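Local atomic coordinates of intracellular protein transport protein USO1 (Saccharomyces cerevisiae S288c, PDB entry 6LSU), a protein that is required for protein transport from the endoplasmic reticulum to the Golgi complex, working as a dimeric membrane tether whose globular head forms this chain. Residues H149-F154 with Q168-V173; Y266-Q271 with N322-K327; E153-D158 with I192-S197; L687-E690 with L696-V699; L316-G321 with N330-S335. All coordinates share one frame; numbering follows the deposited sequence.

Contact 1. Residues H149-F154 with Q168-V173; sequences HLLVEF and QLLEAV
Leu151 meets Leu169 and Leu170 between two helices, and the first of these helices is framed by Phe154 N donating to Leu150 O at 2.9 Å, one helical turn that encloses Leu151. In the second helix the matching turn bond, from Val173 N to Leu169 O, measures 3.0 Å and ends on the carbonyl of Leu169, itself part of the contact. No hydrogen bond crosses the gap, which is closed by branched carbon alone. Leu151 CD1 sits between two methyl groups, 4.1 Å from Leu169 CD2 and 4.1 Å from Leu170 CD2, while Leu151 CD2 also comes to 4.1 Å from Leu169 CD2. The two approaches differ. Leu151 crosses Leu169 at about a right angle, whereas it slides past Leu170 with the two chains running in opposite directions. Leu169 differs from Leu170 in its first torsion: its CG stands anti to the backbone N (chi1 -173°), while that of Leu170 is anti to the carbonyl carbon (chi1 -76°), and two successive residues thereby bring their CD2 methyls to one partner from different sides. All three leucines are buried. Leu85 of helix 78-91 reaches Leu151, Ile88 and Leu89 of that helix pack on Leu169, and Leu213 of helix 204-218 lies against Leu170. The segments run in nearly opposite directions, as expected of consecutive helices joined by a short loop, and the leucines that meet between them are typical of the hydrophobic core of an armadillo repeat, here ARM 2.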
# COMPACT_ATOMS: atom_id res chain seq x y z
N HIS A 149 -24.64 -22.69 -19.67
CA HIS A 149 -23.88 -23.78 -20.35
C HIS A 149 -24.02 -23.59 -21.87
O HIS A 149 -23.04 -23.84 -22.61
CB HIS A 149 -24.29 -25.16 -19.79
CG HIS A 149 -23.91 -25.37 -18.35
ND1 HIS A 149 -23.22 -26.49 -17.92
CD2 HIS A 149 -24.12 -24.63 -17.24
CE1 HIS A 149 -23.04 -26.42 -16.62
NE2 HIS A 149 -23.58 -25.29 -16.18
N LEU A 150 -25.15 -23.07 -22.35
CA LEU A 150 -25.34 -22.83 -23.82
C LEU A 150 -24.37 -21.73 -24.26
O LEU A 150 -23.56 -21.97 -25.21
CB LEU A 150 -26.79 -22.41 -24.11
CG LEU A 150 -27.07 -22.01 -25.56
CD1 LEU A 150 -26.93 -23.20 -26.48
CD2 LEU A 150 -28.45 -21.41 -25.71
N LEU A 151 -24.42 -20.58 -23.56
CA LEU A 151 -23.51 -19.43 -23.80
C LEU A 151 -22.07 -19.94 -23.83
O LEU A 151 -21.27 -19.60 -24.78
CB LEU A 151 -23.68 -18.39 -22.70
CG LEU A 151 -24.98 -17.61 -22.74
CD1 LEU A 151 -25.06 -16.67 -21.56
CD2 LEU A 151 -25.16 -16.86 -24.04
N VAL A 152 -21.72 -20.75 -22.86
CA VAL A 152 -20.32 -21.28 -22.85
C VAL A 152 -20.07 -22.06 -24.15
O VAL A 152 -19.03 -21.86 -24.77
CB VAL A 152 -20.07 -22.11 -21.60
CG1 VAL A 152 -18.73 -22.82 -21.72
CG2 VAL A 152 -20.16 -21.22 -20.37
N GLU A 153 -21.06 -22.84 -24.61
CA GLU A 153 -20.90 -23.71 -25.80
C GLU A 153 -20.77 -22.84 -27.05
O GLU A 153 -20.03 -23.27 -27.94
CB GLU A 153 -22.02 -24.75 -25.89
CG GLU A 153 -21.50 -26.16 -26.17
CD GLU A 153 -20.66 -26.77 -25.04
OE1 GLU A 153 -19.50 -27.20 -25.33
OE2 GLU A 153 -21.16 -26.83 -23.90
N PHE A 154 -21.36 -21.63 -27.06
CA PHE A 154 -21.21 -20.61 -28.14
C PHE A 154 -19.74 -20.22 -28.43
O PHE A 154 -19.46 -19.70 -29.54
CB PHE A 154 -22.00 -19.33 -27.82
CG PHE A 154 -23.49 -19.43 -28.00
CD1 PHE A 154 -24.06 -20.44 -28.77
CD2 PHE A 154 -24.33 -18.46 -27.48
CE1 PHE A 154 -25.43 -20.51 -28.93
CE2 PHE A 154 -25.70 -18.52 -27.68
CZ PHE A 154 -26.25 -19.56 -28.39
N GLN A 168 -19.20 -10.66 -23.30
CA GLN A 168 -19.80 -9.40 -22.80
C GLN A 168 -21.05 -9.72 -21.98
O GLN A 168 -21.18 -9.09 -20.88
CB GLN A 168 -20.09 -8.45 -23.96
CG GLN A 168 -18.81 -7.92 -24.56
CD GLN A 168 -19.01 -7.09 -25.82
OE1 GLN A 168 -19.82 -7.38 -26.69
NE2 GLN A 168 -18.21 -6.04 -25.93
N LEU A 169 -21.90 -10.64 -22.45
CA LEU A 169 -23.19 -10.95 -21.76
C LEU A 169 -22.87 -11.56 -20.39
O LEU A 169 -23.46 -11.12 -19.39
CB LEU A 169 -24.07 -11.87 -22.60
CG LEU A 169 -25.47 -12.12 -22.05
CD1 LEU A 169 -26.21 -10.81 -21.81
CD2 LEU A 169 -26.26 -13.01 -23.00
N LEU A 170 -21.92 -12.48 -20.35
CA LEU A 170 -21.41 -13.09 -19.09
C LEU A 170 -20.81 -12.05 -18.14
O LEU A 170 -20.97 -12.23 -16.90
CB LEU A 170 -20.38 -14.15 -19.45
CG LEU A 170 -21.03 -15.42 -19.97
CD1 LEU A 170 -19.96 -16.45 -20.33
CD2 LEU A 170 -22.01 -15.98 -18.93
N GLU A 171 -20.09 -11.06 -18.67
CA GLU A 171 -19.56 -9.96 -17.84
C GLU A 171 -20.76 -9.22 -17.23
O GLU A 171 -20.69 -8.82 -16.10
CB GLU A 171 -18.71 -8.97 -18.65
CG GLU A 171 -17.29 -9.38 -18.95
CD GLU A 171 -16.64 -8.32 -19.84
OE1 GLU A 171 -15.97 -7.39 -19.30
OE2 GLU A 171 -16.86 -8.33 -21.07
N ALA A 172 -21.81 -8.97 -18.00
CA ALA A 172 -23.01 -8.25 -17.53
C ALA A 172 -23.67 -9.00 -16.37
O ALA A 172 -23.98 -8.38 -15.33
CB ALA A 172 -23.95 -8.06 -18.67
N VAL A 173 -23.80 -10.32 -16.48
CA VAL A 173 -24.46 -11.10 -15.39
C VAL A 173 -23.48 -11.21 -14.21
O VAL A 173 -23.96 -11.22 -13.08
CB VAL A 173 -25.02 -12.44 -15.88
CG1 VAL A 173 -25.73 -12.27 -17.22
CG2 VAL A 173 -23.99 -13.53 -15.94

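Contact 2. Residues Y266-Q271 with N322-K327; sequences YNTSNQ and NTVTTK
Thr268 faces Val324 and Asn322 through its methyl branch. Its CG2 lies 3.6 Å from Val324 CG2 and 3.5 Å from Asn322 ND2, so the methyl is shared between an apolar and an amide neighbour; both of these side chains meet the threonine at a slant. The branch is set by a first torsion that leaves CG2 beside the backbone N and anti to the carbonyl carbon, with OG1 between the backbone N and the carbonyl carbon (chi1 41°). A water spans the rest of the gap, accepting from Gln271 NE2 at 2.6 Å and, more weakly, from Asn322 ND2 at 2.8 Å. Two amide groups from different repeats are thus joined through one oxygen, and Gln271 NE2 is held additionally by Leu264 O.

The next shell fixes the start of the helix that carries Thr268. Asn267 is its N-cap: Asn267 OD1 takes the N-H of Asn270 at 3.1 Å, with an angle of 152° at the hydrogen, and the hydroxyl of Ser269 OG at 3.0 Å. These donors arrive on opposite faces of the amide plane, so the oxygen is gripped from two sides, while Asn267 ND2 turns to Gln225 OE1. Farther out, Val324 and Lys327 both touch Thr272, one turn along helix 268-276, whose opening residues also pack on Lys226 of helix 222-229, and the contact therefore joins the start of helix 268-276, in ARM 5, to the residues that lead into helix 325-333, in ARM 6.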
# COMPACT_ATOMS: atom_id res chain seq x y z
N TYR A 266 -4.28 -13.94 -1.52
CA TYR A 266 -4.78 -14.83 -0.44
C TYR A 266 -4.66 -16.31 -0.80
O TYR A 266 -5.21 -17.18 -0.07
CB TYR A 266 -6.25 -14.51 -0.13
CG TYR A 266 -6.49 -13.07 0.21
CD1 TYR A 266 -5.63 -12.37 1.06
CD2 TYR A 266 -7.59 -12.39 -0.30
CE1 TYR A 266 -5.86 -11.05 1.39
CE2 TYR A 266 -7.83 -11.06 0.02
CZ TYR A 266 -6.96 -10.39 0.86
OH TYR A 266 -7.19 -9.08 1.17
N ASN A 267 -3.92 -16.62 -1.85
CA ASN A 267 -3.80 -17.98 -2.39
C ASN A 267 -2.32 -18.35 -2.38
O ASN A 267 -1.66 -18.20 -3.45
CB ASN A 267 -4.46 -18.04 -3.77
CG ASN A 267 -4.93 -19.43 -4.14
OD1 ASN A 267 -4.18 -20.40 -4.04
ND2 ASN A 267 -6.18 -19.52 -4.58
N THR A 268 -1.83 -18.82 -1.22
CA THR A 268 -0.39 -19.12 -0.97
C THR A 268 0.04 -20.16 -2.01
O THR A 268 1.07 -19.96 -2.69
CB THR A 268 -0.15 -19.50 0.50
OG1 THR A 268 -1.21 -20.34 0.94
CG2 THR A 268 -0.17 -18.30 1.43
N SER A 269 -0.77 -21.20 -2.19
CA SER A 269 -0.47 -22.27 -3.16
C SER A 269 -0.26 -21.61 -4.52
O SER A 269 0.77 -21.84 -5.17
CB SER A 269 -1.55 -23.33 -3.20
OG SER A 269 -2.82 -22.78 -2.81
N ASN A 270 -1.20 -20.75 -4.93
CA ASN A 270 -1.10 -20.02 -6.22
C ASN A 270 0.18 -19.16 -6.24
O ASN A 270 0.84 -19.05 -7.30
CB ASN A 270 -2.37 -19.22 -6.48
CG ASN A 270 -3.37 -19.97 -7.34
OD1 ASN A 270 -3.11 -21.10 -7.70
ND2 ASN A 270 -4.45 -19.32 -7.70
N GLN A 271 0.56 -18.59 -5.08
CA GLN A 271 1.76 -17.74 -4.96
C GLN A 271 3.01 -18.61 -5.18
O GLN A 271 3.79 -18.32 -6.14
CB GLN A 271 1.72 -16.99 -3.62
CG GLN A 271 0.54 -16.03 -3.46
CD GLN A 271 0.42 -15.60 -2.01
OE1 GLN A 271 1.34 -15.86 -1.23
NE2 GLN A 271 -0.68 -14.93 -1.66
N ASN A 322 2.20 -15.27 7.11
CA ASN A 322 1.98 -16.55 6.39
C ASN A 322 3.20 -17.44 6.60
O ASN A 322 4.31 -16.88 6.81
CB ASN A 322 1.75 -16.39 4.89
CG ASN A 322 0.62 -15.44 4.56
OD1 ASN A 322 0.13 -14.75 5.45
ND2 ASN A 322 0.23 -15.40 3.30
N THR A 323 3.02 -18.76 6.53
CA THR A 323 4.09 -19.77 6.80
C THR A 323 5.06 -19.80 5.61
O THR A 323 6.26 -20.11 5.85
CB THR A 323 3.49 -21.14 7.15
OG1 THR A 323 2.46 -21.47 6.22
CG2 THR A 323 2.93 -21.20 8.56
N VAL A 324 4.61 -19.40 4.41
CA VAL A 324 5.40 -19.53 3.14
C VAL A 324 6.28 -18.29 2.90
O VAL A 324 7.13 -18.34 1.98
CB VAL A 324 4.49 -19.78 1.92
CG1 VAL A 324 4.83 -21.09 1.24
CG2 VAL A 324 3.02 -19.71 2.27
N THR A 325 6.09 -17.24 3.71
CA THR A 325 6.74 -15.92 3.54
C THR A 325 8.24 -16.10 3.37
O THR A 325 8.82 -15.57 2.36
CB THR A 325 6.41 -15.00 4.71
OG1 THR A 325 4.99 -14.88 4.67
CG2 THR A 325 7.11 -13.66 4.59
N THR A 326 8.86 -16.78 4.33
CA THR A 326 10.32 -16.99 4.28
C THR A 326 10.66 -17.62 2.94
O THR A 326 11.60 -17.10 2.30
CB THR A 326 10.80 -17.79 5.47
OG1 THR A 326 10.34 -17.02 6.59
CG2 THR A 326 12.31 -17.98 5.48
N LYS A 327 9.90 -18.67 2.55
CA LYS A 327 10.14 -19.44 1.31
C LYS A 327 10.10 -18.43 0.17
O LYS A 327 11.10 -18.34 -0.59
CB LYS A 327 9.16 -20.62 1.21
CG LYS A 327 9.43 -21.62 0.09
CD LYS A 327 8.34 -21.69 -0.98
CE LYS A 327 8.57 -22.75 -2.04
NZ LYS A 327 9.86 -22.57 -2.75
O HOH W 1 -0.92 -14.69 0.87

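Contact 3. Residues E153-D158 with I192-S197; sequences EFWEID and ISTMVS
The junction between ARM 2 and ARM 3 is made here by Trp155, which lies in the turn near helix 145-154 and reaches Thr194 and Met195 of helix 191-198. Thr194 CG2 comes to the edge of the indole, near its plane, 3.7 Å from Trp155 CE3. Met195 CG approaches the six-membered ring obliquely, 3.6 Å from Trp155 CH2, and its CE reaches the same ring carbon at 4.0 Å. The indole is sent across by a first torsion that sets CG anti to the carbonyl carbon (chi1 -71°). Glu156 adds a second contact to the same threonine methyl: its chain bends at the second torsion, bringing OE2 to 3.7 Å from Thr194 CG2. That methyl therefore lies between an aromatic edge and a carboxylate, while Thr194 OG1 is bonded to Thr190 O, just before its helix. An alanine in place of Trp155 is likely to open a gap beside Met195 and leave the Thr194 methyl without its aromatic neighbour. Behind the contact the indole lies on Thr166, Ile167 and Leu170 of helix 160-174, and Leu213 of helix 204-218 touches both Trp155 and Met195, so that helices 160-174, 191-198 and 204-218 all meet the indole.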
# COMPACT_ATOMS: atom_id res chain seq x y z
N GLU A 153 -21.06 -22.84 -24.61
CA GLU A 153 -20.90 -23.71 -25.80
C GLU A 153 -20.77 -22.84 -27.05
O GLU A 153 -20.03 -23.27 -27.94
CB GLU A 153 -22.02 -24.75 -25.89
CG GLU A 153 -21.50 -26.16 -26.17
CD GLU A 153 -20.66 -26.77 -25.04
OE1 GLU A 153 -19.50 -27.20 -25.33
OE2 GLU A 153 -21.16 -26.83 -23.90
N PHE A 154 -21.36 -21.63 -27.06
CA PHE A 154 -21.21 -20.61 -28.14
C PHE A 154 -19.74 -20.22 -28.43
O PHE A 154 -19.46 -19.70 -29.54
CB PHE A 154 -22.00 -19.33 -27.82
CG PHE A 154 -23.49 -19.43 -28.00
CD1 PHE A 154 -24.06 -20.44 -28.77
CD2 PHE A 154 -24.33 -18.46 -27.48
CE1 PHE A 154 -25.43 -20.51 -28.93
CE2 PHE A 154 -25.70 -18.52 -27.68
CZ PHE A 154 -26.25 -19.56 -28.39
N TRP A 155 -18.81 -20.39 -27.48
CA TRP A 155 -17.38 -20.08 -27.73
C TRP A 155 -16.78 -21.04 -28.75
O TRP A 155 -15.69 -20.76 -29.25
CB TRP A 155 -16.58 -20.03 -26.42
CG TRP A 155 -16.90 -18.84 -25.58
CD1 TRP A 155 -17.32 -17.60 -26.02
CD2 TRP A 155 -16.90 -18.78 -24.14
NE1 TRP A 155 -17.54 -16.77 -24.94
CE2 TRP A 155 -17.26 -17.46 -23.78
CE3 TRP A 155 -16.60 -19.68 -23.12
CZ2 TRP A 155 -17.34 -17.04 -22.45
CZ3 TRP A 155 -16.64 -19.26 -21.81
CH2 TRP A 155 -17.03 -17.96 -21.47
N GLU A 156 -17.45 -22.15 -29.07
CA GLU A 156 -16.99 -23.10 -30.12
C GLU A 156 -17.46 -22.59 -31.49
O GLU A 156 -16.81 -22.87 -32.48
CB GLU A 156 -17.49 -24.53 -29.84
CG GLU A 156 -17.31 -25.01 -28.41
CD GLU A 156 -15.89 -24.86 -27.86
OE1 GLU A 156 -14.93 -24.90 -28.68
OE2 GLU A 156 -15.73 -24.69 -26.59
N ILE A 157 -18.54 -21.83 -31.57
CA ILE A 157 -18.99 -21.22 -32.87
C ILE A 157 -17.81 -20.45 -33.45
O ILE A 157 -17.09 -19.81 -32.71
CB ILE A 157 -20.23 -20.32 -32.72
CG1 ILE A 157 -21.43 -21.11 -32.19
CG2 ILE A 157 -20.55 -19.63 -34.04
CD1 ILE A 157 -22.73 -20.30 -32.11
N ASP A 158 -17.68 -20.52 -34.77
CA ASP A 158 -16.57 -19.95 -35.56
C ASP A 158 -17.02 -18.55 -36.02
O ASP A 158 -16.90 -18.24 -37.22
CB ASP A 158 -16.20 -20.93 -36.68
CG ASP A 158 -15.18 -20.35 -37.65
OD1 ASP A 158 -14.00 -20.26 -37.24
OD2 ASP A 158 -15.60 -19.95 -38.78
N ILE A 192 -13.94 -23.16 -17.41
CA ILE A 192 -12.77 -22.28 -17.15
C ILE A 192 -11.70 -22.50 -18.24
O ILE A 192 -11.20 -21.51 -18.83
CB ILE A 192 -12.22 -22.55 -15.73
CG1 ILE A 192 -13.25 -22.33 -14.61
CG2 ILE A 192 -10.94 -21.76 -15.51
CD1 ILE A 192 -14.08 -21.05 -14.72
N SER A 193 -11.33 -23.74 -18.52
CA SER A 193 -10.24 -24.07 -19.48
C SER A 193 -10.54 -23.35 -20.78
O SER A 193 -9.61 -22.86 -21.42
CB SER A 193 -10.06 -25.55 -19.73
OG SER A 193 -10.60 -26.28 -18.66
N THR A 194 -11.82 -23.34 -21.13
CA THR A 194 -12.33 -22.76 -22.40
C THR A 194 -12.12 -21.26 -22.36
O THR A 194 -11.49 -20.79 -23.29
CB THR A 194 -13.80 -23.13 -22.66
OG1 THR A 194 -13.88 -24.55 -22.73
CG2 THR A 194 -14.34 -22.53 -23.94
N MET A 195 -12.64 -20.58 -21.31
CA MET A 195 -12.40 -19.14 -20.98
C MET A 195 -10.91 -18.79 -21.10
O MET A 195 -10.56 -17.87 -21.87
CB MET A 195 -12.83 -18.83 -19.56
CG MET A 195 -14.03 -17.97 -19.47
SD MET A 195 -14.15 -17.38 -17.77
CE MET A 195 -15.95 -17.45 -17.62
N VAL A 196 -10.05 -19.51 -20.38
CA VAL A 196 -8.59 -19.25 -20.47
C VAL A 196 -8.17 -19.33 -21.95
O VAL A 196 -7.34 -18.47 -22.39
CB VAL A 196 -7.78 -20.20 -19.57
CG1 VAL A 196 -6.29 -20.04 -19.82
CG2 VAL A 196 -8.10 -20.01 -18.10
N SER A 197 -8.77 -20.23 -22.72
CA SER A 197 -8.39 -20.45 -24.15
C SER A 197 -8.78 -19.24 -24.99
O SER A 197 -8.04 -18.99 -25.99
CB SER A 197 -8.95 -21.72 -24.71
OG SER A 197 -8.57 -22.84 -23.90

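Contact 4. Residues L687-E690 with L696-V699; sequences LTPE and LPKV
The puckered rings of Pro689 and Pro697 lie side by side and point the same way, with Pro689 CG 3.5 Å from Pro697 CB; Phe421 of helix 421-435 packs against both. The flat group is the peptide carbonyl of Glu690, and its donor stands neither in its plane nor far above it: Lys698 N is tilted 27° from the plane. These groups belong to the long loop between helices 660-673 and 703-711, which doubles back so that Glu690 faces Pro697 and Lys698, and Lys698 is the centre of an inverse gamma turn, closed by a weak bond from Val699 N to Pro697 O.

Glu690 O is the polar centre of the pairing. It accepts from Lys698 N at 2.9 Å, with an angle of 148° at the hydrogen, and receives a CA-H...O contact from Pro697 CA at 3.3 Å. A proline has no N-H to offer, so at Pro697 it is the alpha carbon that turns to the carbonyl, and the next residue supplies the true donor. On the apolar side Pro689 CB reaches Val699 CG2 at 4.2 Å, and Phe515 of helix 514-528 touches both Pro697 and Val699, tying the returning limb of the loop to the helices of the head domain. On the outer side Glu690 and Lys698 extend alongside each other, exposed. Glu690 CG is anti to the backbone N (chi1 -151°), and Glu690 OE2 lies 3.7 Å from Lys698 CD and 3.8 Å from Lys698 NZ, the latter a long salt bridge.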
# COMPACT_ATOMS: atom_id res chain seq x y z
N LEU A 687 1.60 6.97 6.94
CA LEU A 687 1.72 7.29 5.50
C LEU A 687 0.55 8.17 5.10
O LEU A 687 -0.55 7.98 5.69
CB LEU A 687 1.71 5.99 4.70
CG LEU A 687 3.01 5.21 4.71
CD1 LEU A 687 2.72 3.72 4.74
CD2 LEU A 687 3.88 5.58 3.52
N THR A 688 0.76 9.09 4.16
CA THR A 688 -0.28 9.99 3.58
C THR A 688 -1.13 10.52 4.73
O THR A 688 -2.32 10.23 4.83
CB THR A 688 -1.07 9.25 2.47
OG1 THR A 688 -0.13 8.54 1.66
CG2 THR A 688 -1.86 10.17 1.58
N PRO A 689 -0.51 11.28 5.65
CA PRO A 689 -1.21 11.88 6.80
C PRO A 689 -1.80 13.26 6.48
O PRO A 689 -1.43 13.82 5.44
CB PRO A 689 -0.03 12.06 7.76
CG PRO A 689 1.07 12.54 6.82
CD PRO A 689 0.92 11.65 5.61
N GLU A 690 -2.60 13.83 7.40
CA GLU A 690 -3.16 15.19 7.21
C GLU A 690 -2.05 16.25 7.32
O GLU A 690 -1.02 15.97 7.94
CB GLU A 690 -4.30 15.46 8.19
CG GLU A 690 -5.31 16.44 7.62
CD GLU A 690 -6.44 16.88 8.54
OE1 GLU A 690 -7.40 17.52 8.03
OE2 GLU A 690 -6.35 16.59 9.76
N LEU A 696 3.06 20.77 6.88
CA LEU A 696 3.75 19.71 7.66
C LEU A 696 2.73 18.64 8.03
O LEU A 696 1.60 18.91 8.41
CB LEU A 696 4.41 20.29 8.92
CG LEU A 696 5.71 21.08 8.71
CD1 LEU A 696 6.36 21.42 10.04
CD2 LEU A 696 6.69 20.33 7.83
N PRO A 697 3.10 17.35 7.92
CA PRO A 697 2.22 16.30 8.41
C PRO A 697 1.87 16.50 9.88
O PRO A 697 2.69 16.97 10.60
CB PRO A 697 3.07 15.04 8.22
CG PRO A 697 3.98 15.42 7.07
CD PRO A 697 4.34 16.86 7.33
N LYS A 698 0.66 16.09 10.29
CA LYS A 698 0.18 16.18 11.69
C LYS A 698 0.62 14.92 12.42
O LYS A 698 -0.27 14.10 12.87
CB LYS A 698 -1.33 16.41 11.73
CG LYS A 698 -1.77 17.74 11.15
CD LYS A 698 -3.24 17.99 11.31
CE LYS A 698 -3.69 19.27 10.64
NZ LYS A 698 -4.96 19.78 11.23
N VAL A 699 1.95 14.78 12.53
CA VAL A 699 2.62 13.60 13.14
C VAL A 699 3.52 14.18 14.23
O VAL A 699 4.45 14.97 13.86
CB VAL A 699 3.40 12.77 12.09
CG1 VAL A 699 4.26 11.69 12.72
CG2 VAL A 699 2.46 12.15 11.08

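Contact 5. Residues L316-G321 with N330-S335; sequences LTVEPG and NALLDS
Apolar packing carries this contact, and it runs through one methyl of Leu332. Its CD1 lies 3.2 Å from Val318 CG1 as modelled, the two side chains crossing at a slant. Val318 presents that branch because CG1 is anti to its carbonyl carbon (chi1 -64°), and both residues are buried.

A mixed contact lies beside it: the same Leu332 CD1 comes to 3.5 Å from Thr317 OG1. This hydroxyl is not left to the leucine, since Thr317 OG1 bonds to Val314 O one turn earlier in its helix, which gives the buried hydroxyl a polar partner although it borders an apolar methyl.

No hydrogen bond joins the two segments; a weak one reaches from Thr317 O to His328 ND1 of helix 325-333. Ser335 OG donates to Leu332 O at 3.0 Å, standing above the carbonyl plane, and also caps Val337 N, so one serine hydroxyl links the end of helix 325-333 to the start of helix 337-346.

Around the contact, Leu280 of helix 280-287 touches both Leu332 and Ser335, and Asn364 of helix 354-366 packs on Val318; Thr317 and Val318, where helix 301-317 gives way to the next repeat, lie against the last turn of helix 325-333.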
# COMPACT_ATOMS: atom_id res chain seq x y z
N LEU A 316 2.26 -9.29 -2.40
CA LEU A 316 1.33 -10.43 -2.13
C LEU A 316 2.05 -11.71 -1.71
O LEU A 316 1.60 -12.33 -0.72
CB LEU A 316 0.52 -10.72 -3.40
CG LEU A 316 -0.43 -9.59 -3.76
CD1 LEU A 316 -1.25 -9.93 -4.99
CD2 LEU A 316 -1.31 -9.28 -2.55
N THR A 317 3.10 -12.10 -2.43
CA THR A 317 3.78 -13.40 -2.24
C THR A 317 4.50 -13.41 -0.90
O THR A 317 4.75 -14.51 -0.41
CB THR A 317 4.75 -13.77 -3.38
OG1 THR A 317 6.03 -13.17 -3.21
CG2 THR A 317 4.16 -13.44 -4.72
N VAL A 318 4.76 -12.24 -0.29
CA VAL A 318 5.60 -12.09 0.95
C VAL A 318 4.81 -11.30 2.00
O VAL A 318 5.44 -10.49 2.80
CB VAL A 318 6.95 -11.41 0.63
CG1 VAL A 318 7.80 -12.24 -0.28
CG2 VAL A 318 6.77 -10.04 0.03
N GLU A 319 3.49 -11.49 2.02
CA GLU A 319 2.63 -10.92 3.10
C GLU A 319 3.12 -11.49 4.44
O GLU A 319 3.16 -12.70 4.64
CB GLU A 319 1.15 -11.23 2.79
CG GLU A 319 0.16 -10.88 3.90
CD GLU A 319 -1.30 -11.30 3.66
OE1 GLU A 319 -2.11 -11.10 4.58
OE2 GLU A 319 -1.62 -11.81 2.56
N PRO A 320 3.49 -10.64 5.42
CA PRO A 320 3.99 -11.13 6.71
C PRO A 320 2.94 -11.93 7.51
O PRO A 320 1.76 -11.59 7.42
CB PRO A 320 4.36 -9.85 7.47
CG PRO A 320 3.56 -8.75 6.80
CD PRO A 320 3.42 -9.17 5.35
N GLY A 321 3.40 -12.97 8.22
CA GLY A 321 2.57 -13.82 9.09
C GLY A 321 2.18 -15.15 8.45
O GLY A 321 1.81 -16.05 9.22
N ASN A 330 12.94 -15.84 0.23
CA ASN A 330 14.13 -16.61 -0.23
C ASN A 330 14.07 -16.81 -1.75
O ASN A 330 15.04 -16.49 -2.41
CB ASN A 330 14.23 -17.94 0.51
CG ASN A 330 14.63 -17.82 1.96
OD1 ASN A 330 15.13 -16.79 2.40
ND2 ASN A 330 14.45 -18.89 2.72
N ALA A 331 12.92 -17.24 -2.27
CA ALA A 331 12.67 -17.34 -3.72
C ALA A 331 12.95 -15.99 -4.40
O ALA A 331 13.72 -15.95 -5.39
CB ALA A 331 11.27 -17.84 -3.99
N LEU A 332 12.37 -14.89 -3.90
CA LEU A 332 12.54 -13.55 -4.56
C LEU A 332 14.00 -13.10 -4.51
O LEU A 332 14.42 -12.31 -5.42
CB LEU A 332 11.62 -12.53 -3.90
CG LEU A 332 10.15 -12.70 -4.20
CD1 LEU A 332 9.32 -12.02 -3.12
CD2 LEU A 332 9.81 -12.18 -5.57
N LEU A 333 14.75 -13.54 -3.49
CA LEU A 333 16.15 -13.14 -3.29
C LEU A 333 17.03 -13.86 -4.31
O LEU A 333 18.02 -13.24 -4.77
CB LEU A 333 16.58 -13.44 -1.85
CG LEU A 333 16.58 -12.24 -0.92
CD1 LEU A 333 17.26 -12.63 0.37
CD2 LEU A 333 17.29 -11.04 -1.53
N ASP A 334 16.62 -15.07 -4.70
CA ASP A 334 17.31 -15.92 -5.70
C ASP A 334 16.97 -15.46 -7.13
O ASP A 334 17.14 -16.28 -8.06
CB ASP A 334 16.92 -17.39 -5.54
CG ASP A 334 17.88 -18.34 -6.24
OD1 ASP A 334 18.96 -17.86 -6.69
OD2 ASP A 334 17.56 -19.55 -6.32
N SER A 335 16.51 -14.23 -7.32
CA SER A 335 16.32 -13.61 -8.66
C SER A 335 16.88 -12.19 -8.64
O SER A 335 17.60 -11.87 -7.68
CB SER A 335 14.86 -13.65 -9.07
OG SER A 335 14.07 -12.74 -8.33

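How the contacts relate
The contacts form two close pairs and a separate loop contact along the elongated head. Contacts 1 and 3 come first in the chain, with centres 10 Å apart, and share helix 145-154 with Glu153 and Phe154; Trp155 of contact 3 packs on Leu170 of contact 1, so the core of ARM 2 passes directly into the join with ARM 3. Contacts 2 and 5 follow, 8 Å apart between centres; both use helix 325-333 and interleave where ARM 5 meets ARM 6. Contact 4 comes last, its centre about 30 Å from that of contact 5. Successive repeats thus stack locally, while the loop between helices 660-673 and 703-711 packs on helices 421-435 and 514-528.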